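Side-chain contacts in dally-like protein (Drosophila melanogaster, PDB 3ODN), which probably serves as a cell-surface heparan sulfate proteoglycan of the glypican family, here as its helical protein core, and is involved in Hedgehog signaling: residues Glu291-Asn294 against Ile295-Ser298; Ala300-Asn303 against Phe304-Ser307; Gly308-Ile311 against Thr312-Phe316. The protein carries 2 engineered substitutions. One frame throughout, in Å; residues are numbered along the deposited sequence.

How the interactions relate
The three contacts follow one another along the chain. Interactions 1 and 2 both lie on helix 293-306, the first at its start and the second over its last turns, with centres about 14 Å apart. After S307 the chain enters helix 308-318, where interaction 3 lies; its centre is about 12 Å from that of interaction 2 and about 25 Å from that of interaction 1. Interactions 2 and 3 pack on each other, F304 O lying 3.5 Å from I311 CD1. The centres stand about 27, 38 and 46 Å from the centre of the chain, so the series runs outward toward one end of the elongated helical bundle, near the C168-C319 disulfide.

Interaction 1 of 3, residues Glu291-Asn294 against Ile295-Ser298; sequences EPLN and IKIS
L293 and I297, one helical turn apart, make the tight side of this contact. CD1 of L293 lies 3.8 Å from CD1 of I297, and the two branched chains meet at a slant. The first torsion of L293 sets this up: with CG anti to the backbone N (chi1 -172°), the chain lies beside its own carbonyl carbon and its end reaches forward along the helix to I297. Both residues are buried, L293 against L186 of helix 182-214 and I297 against F99 of helix 48-106.

N294 is buried too, and its amide has two weak partners. Its CG sits between the backbone N and the carbonyl carbon (chi1 53°), which brings OD1 to 2.9 Å from I295 N. That bond is weak, because the N-H points well off the oxygen (122°). ND2 turns to Q98 O in a second weak bond, while F99 and M102 touch the side chain.

Packing thins at I295, which is exposed, and at K296, which is partly so, although I295 still touches M102 and K296 touches L186. CD1 of I295 reaches P292 CB at 4.0 Å, a lone apolar touch between the two side chains. K296 runs its methylenes past P292 O, with CD 3.7 Å from that oxygen, before a bend at the last torsion takes NZ to a weak bond with Q189 OE1. S298 turns its hydroxyl back on the helix, OG donating to I295 O at 2.9 Å.

The backbone supplies the frame. P292 O receives K296 N at 3.2 Å and N294 O receives S298 N at 3.0 Å, each four residues on. This is the first turn of an alpha helix with proline at the N-cap position, one face of it packed into the glypican helical bundle.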
loop_
_atom_site.group_PDB
_atom_site.type_symbol
_atom_site.label_atom_id
_atom_site.label_comp_id
_atom_site.label_asym_id
_atom_site.label_seq_id
_atom_site.Cartn_x
_atom_site.Cartn_y
_atom_site.Cartn_z
ATOM N N GLU A 291 -3.343 17.289 9.987
ATOM C CA GLU A 291 -2.786 18.071 11.094
ATOM C C GLU A 291 -3.282 19.564 11.154
ATOM O O GLU A 291 -3.737 19.977 12.225
ATOM C CB GLU A 291 -1.252 17.921 11.222
ATOM C CG GLU A 291 -0.579 18.986 12.081
ATOM C CD GLU A 291 0.585 18.522 12.934
ATOM O OE1 GLU A 291 1.427 17.739 12.434
ATOM O OE2 GLU A 291 0.674 18.979 14.096
ATOM N N PRO A 292 -3.238 20.364 10.048
ATOM C CA PRO A 292 -3.710 21.758 10.139
ATOM C C PRO A 292 -5.138 21.935 9.633
ATOM O O PRO A 292 -5.480 23.011 9.131
ATOM C CB PRO A 292 -2.725 22.494 9.232
ATOM C CG PRO A 292 -2.195 21.397 8.246
ATOM C CD PRO A 292 -2.712 20.078 8.693
ATOM N N LEU A 293 -5.971 20.881 9.745
ATOM C CA LEU A 293 -7.355 20.875 9.266
ATOM C C LEU A 293 -8.225 21.928 9.962
ATOM O O LEU A 293 -9.061 22.556 9.303
ATOM C CB LEU A 293 -7.978 19.461 9.313
ATOM C CG LEU A 293 -9.368 19.250 8.665
ATOM C CD1 LEU A 293 -9.432 19.810 7.235
ATOM C CD2 LEU A 293 -9.708 17.779 8.634
ATOM N N ASN A 294 -7.953 22.186 11.251
ATOM C CA ASN A 294 -8.644 23.209 12.041
ATOM C C ASN A 294 -8.419 24.626 11.501
ATOM O O ASN A 294 -9.388 25.389 11.406
ATOM C CB ASN A 294 -8.318 23.084 13.527
ATOM C CG ASN A 294 -6.855 23.054 13.899
ATOM O OD1 ASN A 294 -5.951 23.346 13.099
ATOM N ND2 ASN A 294 -6.599 22.748 15.163
ATOM N N ILE A 295 -7.158 24.916 11.043
ATOM C CA ILE A 295 -6.700 26.173 10.425
ATOM C C ILE A 295 -7.375 26.365 9.060
ATOM O O ILE A 295 -7.829 27.463 8.769
ATOM C CB ILE A 295 -5.138 26.240 10.346
ATOM C CG1 ILE A 295 -4.504 26.351 11.749
ATOM C CG2 ILE A 295 -4.634 27.374 9.433
ATOM C CD1 ILE A 295 -3.364 25.353 12.012
ATOM N N LYS A 296 -7.464 25.301 8.237
ATOM C CA LYS A 296 -8.103 25.361 6.906
ATOM C C LYS A 296 -9.609 25.647 7.022
ATOM O O LYS A 296 -10.155 26.380 6.204
ATOM C CB LYS A 296 -7.875 24.063 6.122
ATOM C CG LYS A 296 -6.420 23.764 5.791
ATOM C CD LYS A 296 -6.228 22.250 5.546
ATOM C CE LYS A 296 -5.001 21.906 4.735
ATOM N NZ LYS A 296 -5.339 21.368 3.382
ATOM N N ILE A 297 -10.274 25.074 8.036
ATOM C CA ILE A 297 -11.707 25.271 8.235
ATOM C C ILE A 297 -12.016 26.656 8.859
ATOM O O ILE A 297 -12.986 27.299 8.443
ATOM C CB ILE A 297 -12.419 24.011 8.850
ATOM C CG1 ILE A 297 -12.251 22.802 7.901
ATOM C CG2 ILE A 297 -13.923 24.271 9.175
ATOM C CD1 ILE A 297 -12.547 21.517 8.454
ATOM N N SER A 298 -11.140 27.153 9.773
ATOM C CA SER A 298 -11.285 28.491 10.381
ATOM C C SER A 298 -11.105 29.593 9.313
ATOM O O SER A 298 -11.807 30.611 9.335
ATOM C CB SER A 298 -10.284 28.686 11.518
ATOM O OG SER A 298 -8.951 28.809 11.046
#

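Interaction 2 of 3, residues Ala300-Asn303 against Phe304-Ser307; sequences AIMN and FQDS
A300-N303 and F304-S307 are joined by i to i+4 backbone bonds: F304 N to A300 O, Q305 N to I301 O at 3.0 Å, and D306 N to M302 O at 2.8 Å. These are the last turns of alpha helix 293-306, and the series does not carry on to S307, whose phi and psi leave the helical range. S307 occupies the N-cap position of helix 308-318, yet its hydroxyl makes no capping bond there and reaches back to the preceding helix instead.

Among the side chains, Q305 does most of the touching. The chain runs out straight past CG and slants across both I301 and M302. OE1 approaches CG2 of I301 at 3.8 Å and CG of M302 at 3.7 Å, so the amide oxygen rests on hydrocarbon between buried I301 and exposed M302. F304 heads elsewhere: CG is anti to the backbone N (chi1 -171°), which carries the ring off the preceding turn and onto M151 and F152 of helix 136-155 and P178. I301 shares M151, and N303 fixes its amide by donating from ND2 to F179 O. One face of the helix is thereby packed while M302, Q305 and D306 line the exposed one.

OD1 of D306 lies 2.9 Å from M302 O, acceptor to acceptor, which is probably unfavourable. In contrast, S307 OG, set between its backbone N and carbonyl carbon (chi1 58°), donates to N303 O at 2.7 Å, nearly in line with that C=O bond (163°).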
loop_
_atom_site.group_PDB
_atom_site.type_symbol
_atom_site.label_atom_id
_atom_site.label_comp_id
_atom_site.label_asym_id
_atom_site.label_seq_id
_atom_site.Cartn_x
_atom_site.Cartn_y
_atom_site.Cartn_z
ATOM N N ALA A 300 -11.794 29.233 6.074
ATOM C CA ALA A 300 -13.022 29.207 5.258
ATOM C C ALA A 300 -14.141 30.014 5.989
ATOM O O ALA A 300 -14.885 30.768 5.358
ATOM C CB ALA A 300 -13.469 27.773 5.044
ATOM N N ILE A 301 -14.210 29.875 7.329
ATOM C CA ILE A 301 -15.136 30.577 8.202
ATOM C C ILE A 301 -14.891 32.114 8.177
ATOM O O ILE A 301 -15.847 32.878 8.023
ATOM C CB ILE A 301 -15.131 29.941 9.623
ATOM C CG1 ILE A 301 -15.937 28.604 9.625
ATOM C CG2 ILE A 301 -15.648 30.923 10.695
ATOM C CD1 ILE A 301 -15.831 27.674 10.916
ATOM N N MET A 302 -13.610 32.551 8.298
ATOM C CA MET A 302 -13.211 33.972 8.263
ATOM C C MET A 302 -13.502 34.576 6.893
ATOM O O MET A 302 -13.852 35.745 6.817
ATOM C CB MET A 302 -11.725 34.143 8.606
ATOM C CG MET A 302 -11.423 34.012 10.084
ATOM S SD MET A 302 -9.732 34.513 10.499
ATOM C CE MET A 302 -8.785 33.030 10.000
ATOM N N ASN A 303 -13.380 33.761 5.811
ATOM C CA ASN A 303 -13.684 34.154 4.427
ATOM C C ASN A 303 -15.155 34.520 4.307
ATOM O O ASN A 303 -15.489 35.424 3.542
ATOM C CB ASN A 303 -13.343 33.031 3.440
ATOM C CG ASN A 303 -11.886 32.914 3.042
ATOM O OD1 ASN A 303 -10.984 33.561 3.599
ATOM N ND2 ASN A 303 -11.623 32.044 2.075
ATOM N N PHE A 304 -16.030 33.827 5.077
ATOM C CA PHE A 304 -17.472 34.104 5.141
ATOM C C PHE A 304 -17.719 35.374 5.963
ATOM O O PHE A 304 -18.513 36.209 5.542
ATOM C CB PHE A 304 -18.257 32.920 5.747
ATOM C CG PHE A 304 -19.763 33.030 5.657
ATOM C CD1 PHE A 304 -20.465 32.376 4.657
ATOM C CD2 PHE A 304 -20.485 33.782 6.583
ATOM C CE1 PHE A 304 -21.860 32.487 4.573
ATOM C CE2 PHE A 304 -21.874 33.889 6.497
ATOM C CZ PHE A 304 -22.551 33.232 5.498
ATOM N N GLN A 305 -17.079 35.487 7.150
ATOM C CA GLN A 305 -17.211 36.619 8.076
ATOM C C GLN A 305 -16.776 37.947 7.437
ATOM O O GLN A 305 -17.545 38.914 7.458
ATOM C CB GLN A 305 -16.426 36.366 9.377
ATOM C CG GLN A 305 -16.997 35.260 10.264
ATOM C CD GLN A 305 -16.077 34.895 11.412
ATOM O OE1 GLN A 305 -14.889 34.561 11.234
ATOM N NE2 GLN A 305 -16.625 34.899 12.616
ATOM N N ASP A 306 -15.561 37.974 6.839
ATOM C CA ASP A 306 -14.972 39.143 6.173
ATOM C C ASP A 306 -15.838 39.687 5.022
ATOM O O ASP A 306 -15.820 40.897 4.769
ATOM C CB ASP A 306 -13.541 38.836 5.679
ATOM C CG ASP A 306 -12.489 38.542 6.751
ATOM O OD1 ASP A 306 -12.873 38.271 7.912
ATOM O OD2 ASP A 306 -11.287 38.529 6.413
ATOM N N SER A 307 -16.595 38.807 4.338
ATOM C CA SER A 307 -17.474 39.190 3.229
ATOM C C SER A 307 -18.953 38.890 3.506
ATOM O O SER A 307 -19.767 38.878 2.578
ATOM C CB SER A 307 -17.014 38.549 1.922
ATOM O OG SER A 307 -16.977 37.135 2.024
#

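Interaction 3 of 3, residues Gly308-Ile311 against Thr312-Phe316; sequences GQDI and TNRVF
In the opening turns of alpha helix 308-318, T312 bonds through its side chain to the carbonyl of G308, four residues earlier, a common use of threonine inside helices. OG1 donates to G308 O at 2.7 Å, while T312 N reaches the same oxygen at 3.2 Å; the two donors come from opposite faces of the carbonyl plane. The hydroxyl can do this because OG1 stands beside the backbone N and anti to the carbonyl carbon (chi1 -45°). The same rotation turns the methyl the other way, so that CG2 sits 3.5 Å above the ring plane of F316, near the rim. T312 also packs on F152 and L155 of helix 136-155, and OG1 has a weak second partner in N156 ND2. With an alanine here, lacking the hydroxyl and the methyl, G308 O would probably be left to the backbone N-H and the F316 ring would probably be less covered.

On another side of the helix, R314 stretches back along the preceding turn. Its guanidinium lies with one face over D310 CB, 3.8 Å from NH2, after CG has passed D310 O at 3.3 Å. Elsewhere on the turn, I311 and V315 meet through their CG2 atoms at 4.2 Å, and V315 continues into V169 and L176 of helix 163-176.

The charged ends of D310 and R314 do not join, OD2 and NH2 being 4.6 Å apart. Their opposite charges may still attract mildly, but the side chains meet by packing of the guanidinium face on CB, beside the backbone bond from R314 N to D310 O, whereas the buried polar grip of this turn comes from the G308 carbonyl oxygen, which accepts two hydrogen bonds.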
loop_
_atom_site.group_PDB
_atom_site.type_symbol
_atom_site.label_atom_id
_atom_site.label_comp_id
_atom_site.label_asym_id
_atom_site.label_seq_id
_atom_site.Cartn_x
_atom_site.Cartn_y
_atom_site.Cartn_z
ATOM N N GLY A 308 -19.291 38.720 4.786
ATOM C CA GLY A 308 -20.653 38.454 5.250
ATOM C C GLY A 308 -21.675 39.433 4.724
ATOM O O GLY A 308 -22.777 39.027 4.339
ATOM N N GLN A 309 -21.291 40.729 4.679
ATOM C CA GLN A 309 -22.119 41.833 4.178
ATOM C C GLN A 309 -22.370 41.635 2.675
ATOM O O GLN A 309 -23.521 41.682 2.238
ATOM C CB GLN A 309 -21.467 43.215 4.450
ATOM C CG GLN A 309 -20.644 43.344 5.750
ATOM C CD GLN A 309 -19.170 43.000 5.583
ATOM O OE1 GLN A 309 -18.796 41.901 5.160
ATOM N NE2 GLN A 309 -18.293 43.922 5.959
ATOM N N ASP A 310 -21.286 41.357 1.906
ATOM C CA ASP A 310 -21.314 41.094 0.462
ATOM C C ASP A 310 -22.173 39.867 0.122
ATOM O O ASP A 310 -23.006 39.955 -0.780
ATOM C CB ASP A 310 -19.885 40.916 -0.099
ATOM C CG ASP A 310 -19.026 42.165 -0.068
ATOM O OD1 ASP A 310 -19.514 43.234 -0.500
ATOM O OD2 ASP A 310 -17.851 42.064 0.343
ATOM N N ILE A 311 -21.987 38.746 0.863
ATOM C CA ILE A 311 -22.721 37.482 0.690
ATOM C C ILE A 311 -24.252 37.684 0.798
ATOM O O ILE A 311 -24.974 37.337 -0.136
ATOM C CB ILE A 311 -22.163 36.361 1.632
ATOM C CG1 ILE A 311 -20.688 36.047 1.300
ATOM C CG2 ILE A 311 -23.020 35.077 1.569
ATOM C CD1 ILE A 311 -19.880 35.261 2.412
ATOM N N THR A 312 -24.719 38.290 1.905
ATOM C CA THR A 312 -26.135 38.582 2.199
ATOM C C THR A 312 -26.849 39.353 1.055
ATOM O O THR A 312 -27.981 39.003 0.681
ATOM C CB THR A 312 -26.256 39.271 3.572
ATOM O OG1 THR A 312 -25.436 38.586 4.530
ATOM C CG2 THR A 312 -27.671 39.329 4.063
ATOM N N ASN A 313 -26.158 40.375 0.489
ATOM C CA ASN A 313 -26.633 41.197 -0.631
ATOM C C ASN A 313 -26.850 40.329 -1.882
ATOM O O ASN A 313 -27.882 40.461 -2.540
ATOM C CB ASN A 313 -25.640 42.341 -0.938
ATOM C CG ASN A 313 -25.410 43.329 0.188
ATOM O OD1 ASN A 313 -26.342 43.802 0.852
ATOM N ND2 ASN A 313 -24.157 43.708 0.386
ATOM N N ARG A 314 -25.886 39.428 -2.191
ATOM C CA ARG A 314 -25.939 38.508 -3.333
ATOM C C ARG A 314 -27.044 37.453 -3.161
ATOM O O ARG A 314 -27.622 37.013 -4.157
ATOM C CB ARG A 314 -24.586 37.819 -3.537
ATOM C CG ARG A 314 -23.417 38.748 -3.855
ATOM C CD ARG A 314 -22.120 38.067 -3.462
ATOM N NE ARG A 314 -20.956 38.947 -3.562
ATOM C CZ ARG A 314 -19.724 38.585 -3.223
ATOM N NH1 ARG A 314 -19.490 37.366 -2.749
ATOM N NH2 ARG A 314 -18.715 39.437 -3.353
ATOM N N VAL A 315 -27.326 37.052 -1.902
ATOM C CA VAL A 315 -28.375 36.084 -1.564
ATOM C C VAL A 315 -29.724 36.760 -1.756
ATOM O O VAL A 315 -30.608 36.191 -2.398
ATOM C CB VAL A 315 -28.222 35.491 -0.127
ATOM C CG1 VAL A 315 -29.418 34.613 0.252
ATOM C CG2 VAL A 315 -26.917 34.711 0.022
ATOM N N PHE A 316 -29.865 37.986 -1.212
ATOM C CA PHE A 316 -31.093 38.797 -1.257
ATOM C C PHE A 316 -31.622 39.097 -2.676
ATOM O O PHE A 316 -32.838 39.178 -2.870
ATOM C CB PHE A 316 -30.981 40.056 -0.364
ATOM C CG PHE A 316 -31.051 39.867 1.148
ATOM C CD1 PHE A 316 -31.255 38.607 1.709
ATOM C CD2 PHE A 316 -30.917 40.953 2.008
ATOM C CE1 PHE A 316 -31.323 38.437 3.098
ATOM C CE2 PHE A 316 -30.994 40.783 3.398
ATOM C CZ PHE A 316 -31.206 39.529 3.933
#